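Long-range contacts in chemotaxis protein CheX (Desulfovibrio desulfuricans subsp. desulfuricans str. G20, PDB 3HM4), which probably acts in bacterial chemotaxis as a CheX-type phosphatase that removes phosphate from the response regulator CheY, as its relatives do: residues V14-N19 / N97-Q102; P29-P34 / I140-N145; A48-T53 / A117-I122; S59-F64 / T150-L155. All blocks are in the same frame, centred on the assembly; numbering follows the deposited sequence. Where two conformers were deposited one is given.

Contact 1. Residues V14-N19 / N97-Q102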
loop_
_atom_site.group_PDB
_atom_site.type_symbol
_atom_site.label_atom_id
_atom_site.label_comp_id
_atom_site.label_asym_id
_atom_site.label_seq_id
_atom_site.Cartn_x
_atom_site.Cartn_y
_atom_site.Cartn_z
ATOM N N VAL A 14 16.261 -3.951 7.434
ATOM C CA VAL A 14 17.426 -3.553 6.639
ATOM C C VAL A 14 18.139 -4.807 6.079
ATOM O O VAL A 14 18.429 -4.873 4.877
ATOM C CB VAL A 14 18.409 -2.676 7.444
ATOM C CG1 VAL A 14 19.680 -2.352 6.633
ATOM C CG2 VAL A 14 17.716 -1.371 7.878
ATOM N N THR A 15 18.411 -5.784 6.936
ATOM C CA THR A 15 19.065 -7.016 6.491
ATOM C C THR A 15 18.244 -7.746 5.432
ATOM O O THR A 15 18.794 -8.197 4.436
ATOM C CB THR A 15 19.357 -7.941 7.677
ATOM O OG1 THR A 15 20.269 -7.288 8.565
ATOM C CG2 THR A 15 19.942 -9.289 7.235
ATOM N N ALA A 16 16.936 -7.855 5.647
ATOM C CA ALA A 16 16.091 -8.508 4.653
ATOM C C ALA A 16 16.165 -7.788 3.289
ATOM O O ALA A 16 16.246 -8.405 2.236
ATOM C CB ALA A 16 14.633 -8.590 5.133
ATOM N N THR A 17 16.071 -6.459 3.342
ATOM C CA THR A 17 16.125 -5.631 2.123
ATOM C C THR A 17 17.464 -5.803 1.384
ATOM O O THR A 17 17.487 -6.033 0.176
ATOM C CB THR A 17 15.841 -4.169 2.438
ATOM O OG1 THR A 17 14.528 -4.085 2.988
ATOM C CG2 THR A 17 15.877 -3.329 1.174
ATOM N N THR A 18 18.541 -5.714 2.155
ATOM C CA THR A 18 19.866 -5.880 1.570
ATOM C C THR A 18 20.012 -7.252 0.936
ATOM O O THR A 18 20.442 -7.368 -0.245
ATOM C CB THR A 18 20.970 -5.632 2.639
ATOM O OG1 THR A 18 20.806 -4.329 3.229
ATOM C CG2 THR A 18 22.392 -5.825 2.046
ATOM N N ASN A 19 19.611 -8.289 1.674
ATOM C CA ASN A 19 19.759 -9.653 1.157
ATOM C C ASN A 19 18.907 -9.895 -0.075
ATOM O O ASN A 19 19.385 -10.470 -1.041
ATOM C CB ASN A 19 19.448 -10.687 2.238
ATOM C CG ASN A 19 20.490 -10.721 3.350
ATOM O OD1 ASN A 19 21.575 -10.141 3.233
ATOM N ND2 ASN A 19 20.151 -11.385 4.449
ATOM N N ASN A 97 7.387 -9.231 -1.558
ATOM C CA ASN A 97 6.978 -10.459 -0.856
ATOM C C ASN A 97 8.158 -11.081 -0.130
ATOM O O ASN A 97 8.025 -11.544 0.994
ATOM C CB ASN A 97 6.348 -11.479 -1.819
ATOM C CG ASN A 97 4.841 -11.371 -1.895
ATOM O OD1 ASN A 97 4.184 -11.219 -0.858
ATOM N ND2 ASN A 97 4.284 -11.497 -3.078
HETATM N N MSE A 98 9.331 -11.093 -0.766
HETATM C CA MSE A 98 10.523 -11.662 -0.163
HETATM C C MSE A 98 11.046 -10.844 1.012
HETATM O O MSE A 98 11.434 -11.419 2.035
HETATM C CB MSE A 98 11.632 -11.870 -1.191
HETATM C CG MSE A 98 11.308 -12.935 -2.226
HETATM SE SE MSE A 98 12.659 -12.995 -3.602
HETATM C CE MSE A 98 14.125 -13.562 -2.539
ATOM N N ILE A 99 11.019 -9.508 0.902
ATOM C CA ILE A 99 11.417 -8.662 2.013
ATOM C C ILE A 99 10.453 -8.905 3.203
ATOM O O ILE A 99 10.902 -9.084 4.325
ATOM C CB ILE A 99 11.451 -7.157 1.655
ATOM C CG1 ILE A 99 12.643 -6.905 0.706
ATOM C CG2 ILE A 99 11.558 -6.259 2.911
ATOM C CD1 ILE A 99 12.636 -5.506 0.102
ATOM N N SER A 100 9.149 -8.929 2.929
ATOM C CA SER A 100 8.194 -9.207 3.978
ATOM C C SER A 100 8.479 -10.567 4.658
ATOM O O SER A 100 8.537 -10.663 5.893
ATOM C CB SER A 100 6.788 -9.189 3.421
ATOM O OG SER A 100 5.855 -9.583 4.409
ATOM N N GLY A 101 8.662 -11.603 3.859
ATOM C CA GLY A 101 8.902 -12.946 4.417
ATOM C C GLY A 101 10.165 -13.015 5.252
ATOM O O GLY A 101 10.168 -13.532 6.381
ATOM N N GLN A 102 11.237 -12.416 4.736
ATOM C CA GLN A 102 12.529 -12.444 5.444
ATOM C C GLN A 102 12.568 -11.575 6.682
ATOM O O GLN A 102 13.103 -11.975 7.696
ATOM C CB GLN A 102 13.669 -12.130 4.483
ATOM C CG GLN A 102 13.787 -13.227 3.443
ATOM C CD GLN A 102 14.937 -13.062 2.483
ATOM O OE1 GLN A 102 15.952 -12.473 2.811
ATOM N NE2 GLN A 102 14.775 -13.613 1.291
HETATM O O HOH W 1 17.196 -11.906 5.425
#
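Asn19 and Gln102 bring the flat groups to this contact, and their two amides do not stack. Gln102 OE1 points to the aliphatic part of Asn19, 4.0 Å from its CB. In one of the two conformers of Asn19, a water joins the amides at the solvent side: it accepts from Asn19 ND2 at 3.2 Å and donates to Gln102 OE1 at 2.9 Å, so this bridge is only as firm as that conformer. The chain of Gln102 reaches there extended beyond CG.

The two helices, parts of 10-25 and 84-109, lie on the same face of the central antiparallel sheet of this CheX-family α/β fold. They run roughly antiparallel, their N-to-C directions 141° apart, with axes approaching to 8.5 Å. The small side chain of Ala16 points at the other helix; its CB meets the CB of Gln102 at 3.7 Å and looks onto the carbonyl oxygen of Ile99.

Deeper in, Ile99 and Thr17 meet. With CG1 of Ile99 anti to its carbonyl carbon (chi1 -71°), both branches of the side chain swing toward helix 10-25, where CG2 and CD1 both come up to the hydroxyl of Thr17 from the same side. That hydroxyl is no loose polar end: it is hydrogen-bonded to the carbonyl of Phe13, one turn back, so the isoleucine packs against an oxygen already engaged. Thr17 OG1 lies 3.7 Å from CD1 of Ile99.

Contact 2. Residues P29-P34 / I140-N145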
loop_
_atom_site.group_PDB
_atom_site.type_symbol
_atom_site.label_atom_id
_atom_site.label_comp_id
_atom_site.label_asym_id
_atom_site.label_seq_id
_atom_site.Cartn_x
_atom_site.Cartn_y
_atom_site.Cartn_z
ATOM N N PRO A 29 23.310 -3.394 -2.919
ATOM C CA PRO A 29 22.674 -2.395 -2.080
ATOM C C PRO A 29 23.508 -2.106 -0.830
ATOM O O PRO A 29 24.018 -3.037 -0.179
ATOM C CB PRO A 29 21.356 -3.031 -1.701
ATOM C CG PRO A 29 21.627 -4.469 -1.801
ATOM C CD PRO A 29 22.525 -4.628 -2.956
ATOM N N ILE A 30 23.651 -0.829 -0.503
ATOM C CA ILE A 30 24.390 -0.378 0.674
ATOM C C ILE A 30 23.475 0.499 1.520
ATOM O O ILE A 30 23.168 1.634 1.139
ATOM C CB ILE A 30 25.653 0.423 0.256
ATOM C CG1 ILE A 30 26.568 -0.422 -0.647
ATOM C CG2 ILE A 30 26.409 0.905 1.476
ATOM C CD1 ILE A 30 27.795 0.360 -1.179
ATOM N N PRO A 31 23.038 0.002 2.693
ATOM C CA PRO A 31 22.173 0.844 3.507
ATOM C C PRO A 31 22.918 1.953 4.220
ATOM O O PRO A 31 24.056 1.774 4.719
ATOM C CB PRO A 31 21.595 -0.122 4.548
ATOM C CG PRO A 31 22.583 -1.201 4.653
ATOM C CD PRO A 31 23.247 -1.321 3.299
ATOM N N GLY A 32 22.244 3.095 4.320
ATOM C CA GLY A 32 22.688 4.172 5.139
ATOM C C GLY A 32 22.110 4.005 6.537
ATOM O O GLY A 32 21.532 2.963 6.889
ATOM N N GLN A 33 22.196 5.080 7.310
ATOM C CA GLN A 33 21.678 5.088 8.677
ATOM C C GLN A 33 20.178 5.246 8.681
ATOM O O GLN A 33 19.635 6.118 7.984
ATOM C CB GLN A 33 22.265 6.192 9.558
ATOM C CG GLN A 33 23.709 6.017 9.862
ATOM C CD GLN A 33 24.055 4.753 10.627
ATOM O OE1 GLN A 33 24.931 4.001 10.220
ATOM N NE2 GLN A 33 23.347 4.500 11.714
ATOM N N PRO A 34 19.490 4.432 9.501
ATOM C CA PRO A 34 18.052 4.652 9.630
ATOM C C PRO A 34 17.781 6.018 10.234
ATOM O O PRO A 34 18.595 6.549 11.013
ATOM C CB PRO A 34 17.618 3.582 10.629
ATOM C CG PRO A 34 18.618 2.490 10.448
ATOM C CD PRO A 34 19.908 3.222 10.253
ATOM N N ILE A 140 15.122 4.050 5.798
ATOM C CA ILE A 140 16.505 3.654 5.613
ATOM C C ILE A 140 16.862 3.898 4.147
ATOM O O ILE A 140 16.326 3.210 3.272
ATOM C CB ILE A 140 16.803 2.214 6.003
ATOM C CG1 ILE A 140 16.213 1.881 7.404
ATOM C CG2 ILE A 140 18.363 2.027 5.962
ATOM C CD1 ILE A 140 14.854 1.259 7.381
ATOM N N PRO A 141 17.752 4.867 3.861
ATOM C CA PRO A 141 18.108 5.132 2.476
ATOM C C PRO A 141 19.178 4.134 2.022
ATOM O O PRO A 141 20.002 3.704 2.837
ATOM C CB PRO A 141 18.648 6.557 2.520
ATOM C CG PRO A 141 19.343 6.604 3.890
ATOM C CD PRO A 141 18.523 5.690 4.800
ATOM N N PHE A 142 19.194 3.841 0.706
ATOM C CA PHE A 142 20.161 2.918 0.137
ATOM C C PHE A 142 20.799 3.507 -1.097
ATOM O O PHE A 142 20.131 4.142 -1.926
ATOM C CB PHE A 142 19.492 1.604 -0.330
ATOM C CG PHE A 142 19.189 0.622 0.773
ATOM C CD1 PHE A 142 18.132 0.846 1.658
ATOM C CD2 PHE A 142 19.914 -0.551 0.879
ATOM C CE1 PHE A 142 17.835 -0.077 2.658
ATOM C CE2 PHE A 142 19.610 -1.506 1.830
ATOM C CZ PHE A 142 18.556 -1.254 2.744
ATOM N N LYS A 143 22.090 3.201 -1.243
ATOM C CA LYS A 143 22.804 3.352 -2.510
ATOM C C LYS A 143 22.851 1.974 -3.166
ATOM O O LYS A 143 22.793 0.944 -2.500
ATOM C CB LYS A 143 24.243 3.793 -2.288
ATOM C CG LYS A 143 24.393 5.174 -1.744
ATOM C CD LYS A 143 25.881 5.619 -1.707
ATOM C CE LYS A 143 26.764 4.790 -0.844
ATOM N NZ LYS A 143 26.390 4.840 0.560
ATOM N N THR A 144 22.904 1.960 -4.495
ATOM C CA THR A 144 23.119 0.751 -5.263
ATOM C C THR A 144 24.017 1.100 -6.440
ATOM O O THR A 144 24.374 2.267 -6.664
ATOM C CB THR A 144 21.794 0.117 -5.802
ATOM O OG1 THR A 144 21.343 0.747 -7.013
ATOM C CG2 THR A 144 20.666 0.062 -4.758
ATOM N N ASN A 145 24.329 0.106 -7.254
ATOM C CA ASN A 145 25.100 0.376 -8.474
ATOM C C ASN A 145 24.315 1.163 -9.526
ATOM O O ASN A 145 24.902 1.691 -10.460
ATOM C CB ASN A 145 25.533 -0.938 -9.138
ATOM C CG ASN A 145 26.471 -1.760 -8.290
ATOM O OD1 ASN A 145 27.181 -1.233 -7.430
ATOM N ND2 ASN A 145 26.535 -3.090 -8.592
HETATM O O HOH W 2 24.371 4.105 1.880
#
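Ile30 and Lys143 pair through both backbone bonds: Ile30 N gives to Lys143 O at 2.8 Å, and Lys143 N gives to Ile30 O at 3.0 Å. Ile30 O has a further polar partner, a water that donates to it and also lies beside Lys143 NZ; the water-to-NZ separation, 2.5 Å, is short enough to be treated with caution. Lys143 reaches that water because its chain bends at chi3 and chi4 (-62° and -63°), which also carries NZ close to CG2 of Ile30.

The third bond across the contact is Gly32 N to Pro141 O, 2.8 Å and nearly straight, 169° at the hydrogen. Gly32 gets no bond in return, because Pro141 has no N-H; the N of Pro31 faces away from strand 138-143. This is strand 30-36 laid antiparallel along strand 138-143, at one border of the six-stranded sheet within this chain. Ile140 and Phe142 turn their backbone polar groups the other way, to Val151 and Phe149 of the next strand. Past the strand end, Thr144 OG1 is bonded to Gly147 O and His146 N.

On the face turned to helix 10-25, Pro31 lies over the ring of Phe142 in a CH-pi contact, its CB 3.9 Å from the ring centroid. Phe142 also stacks with Phe149. Farther along, the ring carbons CB and CG of Pro34 rest on Ile140 CG1, both at 3.9 Å.

Contact 3. Residues A48-T53 / A117-I122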
loop_
_atom_site.group_PDB
_atom_site.type_symbol
_atom_site.label_atom_id
_atom_site.label_comp_id
_atom_site.label_asym_id
_atom_site.label_seq_id
_atom_site.Cartn_x
_atom_site.Cartn_y
_atom_site.Cartn_z
ATOM N N ALA A 48 6.483 0.082 -3.632
ATOM C CA ALA A 48 5.710 -1.092 -3.238
ATOM C C ALA A 48 5.446 -0.992 -1.758
ATOM O O ALA A 48 6.239 -0.396 -1.024
ATOM C CB ALA A 48 6.382 -2.386 -3.597
ATOM N N VAL A 49 4.353 -1.595 -1.318
ATOM C CA VAL A 49 3.964 -1.529 0.072
ATOM C C VAL A 49 3.276 -2.809 0.464
ATOM O O VAL A 49 2.528 -3.377 -0.341
ATOM C CB VAL A 49 3.100 -0.274 0.369
ATOM C CG1 VAL A 49 1.807 -0.246 -0.435
ATOM C CG2 VAL A 49 2.833 -0.117 1.867
ATOM N N VAL A 50 3.487 -3.231 1.709
ATOM C CA VAL A 50 2.907 -4.471 2.219
ATOM C C VAL A 50 2.630 -4.345 3.695
ATOM O O VAL A 50 3.502 -3.974 4.459
ATOM C CB VAL A 50 3.787 -5.725 1.890
ATOM C CG1 VAL A 50 5.221 -5.684 2.532
ATOM C CG2 VAL A 50 3.045 -7.012 2.256
ATOM N N GLY A 51 1.393 -4.666 4.072
ATOM C CA GLY A 51 1.009 -4.574 5.472
ATOM C C GLY A 51 1.455 -5.783 6.280
ATOM O O GLY A 51 1.593 -6.896 5.750
ATOM N N ILE A 52 1.680 -5.551 7.571
ATOM C CA ILE A 52 2.015 -6.615 8.523
ATOM C C ILE A 52 1.117 -6.462 9.736
ATOM O O ILE A 52 0.728 -5.351 10.137
ATOM C CB ILE A 52 3.535 -6.634 8.862
ATOM C CG1 ILE A 52 3.991 -5.377 9.587
ATOM C CG2 ILE A 52 4.338 -6.869 7.564
ATOM C CD1 ILE A 52 5.474 -5.460 10.009
ATOM N N THR A 53 0.824 -7.600 10.364
ATOM C CA THR A 53 -0.043 -7.635 11.550
ATOM C C THR A 53 0.587 -8.544 12.625
ATOM O O THR A 53 1.247 -9.519 12.325
ATOM C CB THR A 53 -1.436 -8.120 11.202
ATOM O OG1 THR A 53 -1.378 -9.479 10.756
ATOM C CG2 THR A 53 -2.106 -7.232 10.109
ATOM N N ALA A 117 0.476 -9.338 4.615
ATOM C CA ALA A 117 -0.554 -9.168 3.639
ATOM C C ALA A 117 0.032 -9.293 2.227
ATOM O O ALA A 117 1.214 -9.558 2.049
ATOM C CB ALA A 117 -1.227 -7.796 3.869
ATOM N N THR A 118 -0.804 -9.123 1.222
ATOM C CA THR A 118 -0.320 -9.144 -0.166
ATOM C C THR A 118 0.216 -7.739 -0.518
ATOM O O THR A 118 -0.387 -6.718 -0.130
ATOM C CB THR A 118 -1.447 -9.566 -1.143
ATOM O OG1 THR A 118 -2.611 -8.762 -0.908
ATOM C CG2 THR A 118 -1.784 -11.061 -0.980
ATOM N N PRO A 119 1.343 -7.669 -1.241
ATOM C CA PRO A 119 1.848 -6.347 -1.624
ATOM C C PRO A 119 1.026 -5.667 -2.712
ATOM O O PRO A 119 0.275 -6.301 -3.437
ATOM C CB PRO A 119 3.268 -6.641 -2.168
ATOM C CG PRO A 119 3.578 -8.022 -1.688
ATOM C CD PRO A 119 2.280 -8.743 -1.632
ATOM N N SER A 120 1.258 -4.362 -2.814
ATOM C CA SER A 120 0.805 -3.570 -3.956
ATOM C C SER A 120 2.002 -2.801 -4.501
ATOM O O SER A 120 2.906 -2.411 -3.748
ATOM C CB SER A 120 -0.323 -2.588 -3.623
ATOM O OG SER A 120 -1.525 -3.275 -3.311
ATOM N N VAL A 121 2.000 -2.594 -5.818
ATOM C CA VAL A 121 3.037 -1.874 -6.541
ATOM C C VAL A 121 2.421 -0.629 -7.151
ATOM O O VAL A 121 1.359 -0.684 -7.794
ATOM C CB VAL A 121 3.735 -2.746 -7.611
ATOM C CG1 VAL A 121 4.725 -1.868 -8.393
ATOM C CG2 VAL A 121 4.419 -3.935 -6.985
ATOM N N ILE A 122 3.077 0.510 -6.911
ATOM C CA ILE A 122 2.642 1.809 -7.355
ATOM C C ILE A 122 3.603 2.339 -8.412
ATOM O O ILE A 122 4.822 2.277 -8.249
ATOM C CB ILE A 122 2.567 2.805 -6.179
ATOM C CG1 ILE A 122 1.513 2.331 -5.140
ATOM C CG2 ILE A 122 2.201 4.230 -6.640
ATOM C CD1 ILE A 122 2.007 1.498 -4.110
#
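Val49 and Ile122 meet at the apolar centre on one face of the sheet, CG1 of the valine 4.1 Å from CD1 of the isoleucine. Ala48 CB touches Val121 CG2 on the other face, and Val50 CG2 leans on Pro119 CG there. Antiparallel strands 47-53 and 115-123 come together here at the border of the chain's six-stranded sheet. Helix 84-109 packs on the Ala48 and Val50 face, while Ile129 of strand 127-131 lies against Val49.

Outward from this packing comes the backbone. Val49 and Ser120 form a hydrogen-bonded pair, each N-H reaching the other's carbonyl at 2.9 Å (Val49 N to Ser120 O and Ser120 N to Val49 O). Val50, its CG2 anti to the backbone N, pushes that methyl to 3.1 Å from the carbonyl oxygen of Ala117, a tight fit.

At the polar edge, Ser120 to Ile122 pair with an antiparallel strand of the second subunit, so the sheet continues through the dimer. Thr118 O, Ser120 OG and Gly51 N are hydrogen-bonded to an unidentified small molecule. Beyond Pro119 the register slips by one residue, and Ala117 N, not Thr118 N, donates to Gly51 O at 2.9 Å, almost straight at 177°.

Contact 4. Residues S59-F64 / T150-L155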
loop_
_atom_site.group_PDB
_atom_site.type_symbol
_atom_site.label_atom_id
_atom_site.label_comp_id
_atom_site.label_asym_id
_atom_site.label_seq_id
_atom_site.Cartn_x
_atom_site.Cartn_y
_atom_site.Cartn_z
ATOM N N SER A 59 3.410 -1.613 8.488
ATOM C CA SER A 59 3.621 -1.718 7.061
ATOM C C SER A 59 5.106 -1.588 6.726
ATOM O O SER A 59 5.862 -0.987 7.487
ATOM C CB SER A 59 2.884 -0.572 6.409
ATOM O OG SER A 59 2.959 -0.622 5.015
ATOM N N ILE A 60 5.476 -2.181 5.597
ATOM C CA ILE A 60 6.811 -2.025 5.007
ATOM C C ILE A 60 6.611 -1.466 3.596
ATOM O O ILE A 60 5.783 -1.989 2.833
ATOM C CB ILE A 60 7.588 -3.357 4.898
ATOM C CG1 ILE A 60 7.592 -4.115 6.227
ATOM C CG2 ILE A 60 9.021 -3.134 4.346
ATOM C CD1 ILE A 60 8.052 -5.569 6.099
ATOM N N SER A 61 7.321 -0.390 3.252
ATOM C CA SER A 61 7.306 0.100 1.874
ATOM C C SER A 61 8.716 0.277 1.347
ATOM O O SER A 61 9.684 0.390 2.089
ATOM C CB SER A 61 6.524 1.413 1.732
ATOM O OG SER A 61 7.146 2.434 2.454
ATOM N N VAL A 62 8.799 0.320 0.028
ATOM C CA VAL A 62 10.043 0.626 -0.652
ATOM C C VAL A 62 9.712 1.608 -1.782
ATOM O O VAL A 62 8.770 1.385 -2.523
ATOM C CB VAL A 62 10.748 -0.665 -1.117
ATOM C CG1 VAL A 62 9.873 -1.470 -2.083
ATOM C CG2 VAL A 62 12.130 -0.352 -1.665
ATOM N N THR A 63 10.455 2.707 -1.864
ATOM C CA THR A 63 10.281 3.727 -2.881
ATOM C C THR A 63 11.584 3.799 -3.661
ATOM O O THR A 63 12.646 4.103 -3.089
ATOM C CB THR A 63 9.834 5.071 -2.322
ATOM O OG1 THR A 63 8.526 4.934 -1.784
ATOM C CG2 THR A 63 9.828 6.162 -3.394
ATOM N N PHE A 64 11.488 3.495 -4.946
ATOM C CA PHE A 64 12.633 3.463 -5.848
ATOM C C PHE A 64 12.682 4.701 -6.739
ATOM O O PHE A 64 11.639 5.171 -7.227
ATOM C CB PHE A 64 12.525 2.264 -6.812
ATOM C CG PHE A 64 12.626 0.905 -6.168
ATOM C CD1 PHE A 64 13.862 0.280 -6.042
ATOM C CD2 PHE A 64 11.506 0.269 -5.685
ATOM C CE1 PHE A 64 13.960 -0.985 -5.488
ATOM C CE2 PHE A 64 11.591 -0.983 -5.153
ATOM C CZ PHE A 64 12.816 -1.611 -5.024
ATOM N N THR A 150 14.637 3.787 -0.960
ATOM C CA THR A 150 14.481 3.896 0.481
ATOM C C THR A 150 13.440 2.897 0.962
ATOM O O THR A 150 12.395 2.776 0.333
ATOM C CB THR A 150 14.017 5.327 0.896
ATOM O OG1 THR A 150 15.053 6.281 0.565
ATOM C CG2 THR A 150 13.734 5.470 2.384
ATOM N N VAL A 151 13.721 2.205 2.067
ATOM C CA VAL A 151 12.782 1.314 2.748
ATOM C C VAL A 151 12.203 2.082 3.913
ATOM O O VAL A 151 12.936 2.801 4.616
ATOM C CB VAL A 151 13.453 0.056 3.325
ATOM C CG1 VAL A 151 12.525 -0.699 4.338
ATOM C CG2 VAL A 151 13.879 -0.848 2.201
ATOM N N GLU A 152 10.887 1.968 4.127
ATOM C CA GLU A 152 10.237 2.593 5.273
ATOM C C GLU A 152 9.402 1.569 5.992
ATOM O O GLU A 152 8.885 0.621 5.368
ATOM C CB GLU A 152 9.360 3.761 4.835
ATOM C CG GLU A 152 10.141 4.817 4.055
ATOM C CD GLU A 152 9.365 5.993 3.595
ATOM O OE1 GLU A 152 8.146 5.870 3.476
ATOM O OE2 GLU A 152 10.012 7.022 3.232
ATOM N N PHE A 153 9.274 1.724 7.296
ATOM C CA PHE A 153 8.383 0.861 8.037
ATOM C C PHE A 153 7.780 1.599 9.202
ATOM O O PHE A 153 8.292 2.639 9.650
ATOM C CB PHE A 153 9.048 -0.461 8.473
ATOM C CG PHE A 153 10.063 -0.316 9.559
ATOM C CD1 PHE A 153 11.421 -0.104 9.254
ATOM C CD2 PHE A 153 9.699 -0.384 10.899
ATOM C CE1 PHE A 153 12.356 0.038 10.272
ATOM C CE2 PHE A 153 10.645 -0.237 11.903
ATOM C CZ PHE A 153 11.957 -0.018 11.595
ATOM N N CYS A 154 6.673 1.061 9.692
ATOM C CA CYS A 154 6.055 1.582 10.907
ATOM C C CYS A 154 5.368 0.438 11.639
ATOM O O CYS A 154 5.026 -0.574 11.025
ATOM C CB CYS A 154 5.066 2.694 10.649
ATOM S SG CYS A 154 3.670 2.266 9.598
ATOM N N LEU A 155 5.185 0.632 12.948
ATOM C CA LEU A 155 4.447 -0.305 13.793
ATOM C C LEU A 155 3.659 0.475 14.817
ATOM O O LEU A 155 4.197 1.419 15.387
ATOM C CB LEU A 155 5.365 -1.268 14.528
ATOM C CG LEU A 155 6.010 -2.412 13.784
ATOM C CD1 LEU A 155 6.914 -3.119 14.805
ATOM C CD2 LEU A 155 4.976 -3.361 13.224
HETATM O O HOH W 3 8.274 4.189 0.839
#
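Ser59, Ser61 and Thr63 face Cys154, Glu152 and Thr150 as three antiparallel hydrogen-bonded pairs, six backbone bonds in all. The middle pair is short both ways: Ser61 N to Glu152 O and Glu152 N to Ser61 O are each 2.8 Å. Bonds slacken toward Ser59, whose N stands 3.2 Å from Cys154 O. Between them sit the non-hydrogen-bonded pairs Ile60 with Phe153 and Val62 with Val151, where CA-H groups approach carbonyls, as Phe153 CA does to Ser59 O at 3.2 Å.

Strands 58-64 and 149-155 are the two middle strands of the six-stranded antiparallel sheet. Ile60, Val62 and Val151 turn to the helix-covered face, with Ile60 CG2 4.3 Å from Val151 CG1 in one of the two conformers of Val151. Phe153, with chi1 at 71°, carries its ring away from strand 58-64 to stack on Phe13.

The other face is polar. Ser61 OG lies 3.5 Å from Glu152 CB and is hydrogen-bonded to His131 NE2. A water lies 2.6 Å from Ser61 OG and 2.7 Å from Thr63 OG1, and donates a weak bond to Glu152 OE1. Thr63 OG1 is also tied to Ser47 OG, and Glu152 OE2 forms a salt bridge with Lys37.

How the contacts relate
Contacts 2, 4 and 3 sample three strand pairings across one six-stranded antiparallel sheet, while contact 1 joins the two helices lying on one of its faces. The centre of contact 4 is about 13 Å from that of contact 2 and 10 Å from that of contact 3; contacts 2 and 3 are about 21 Å apart and do not touch. Contact 1 touches all three, for example through Thr17 on Val151 and Ser100 on Val50. Along the chain contact 3 is nested inside contact 2, and every other pair of contacts crosses, so the sheet is woven from distant parts of the sequence. Contact 3, at the far border, carries that sheet into the second subunit.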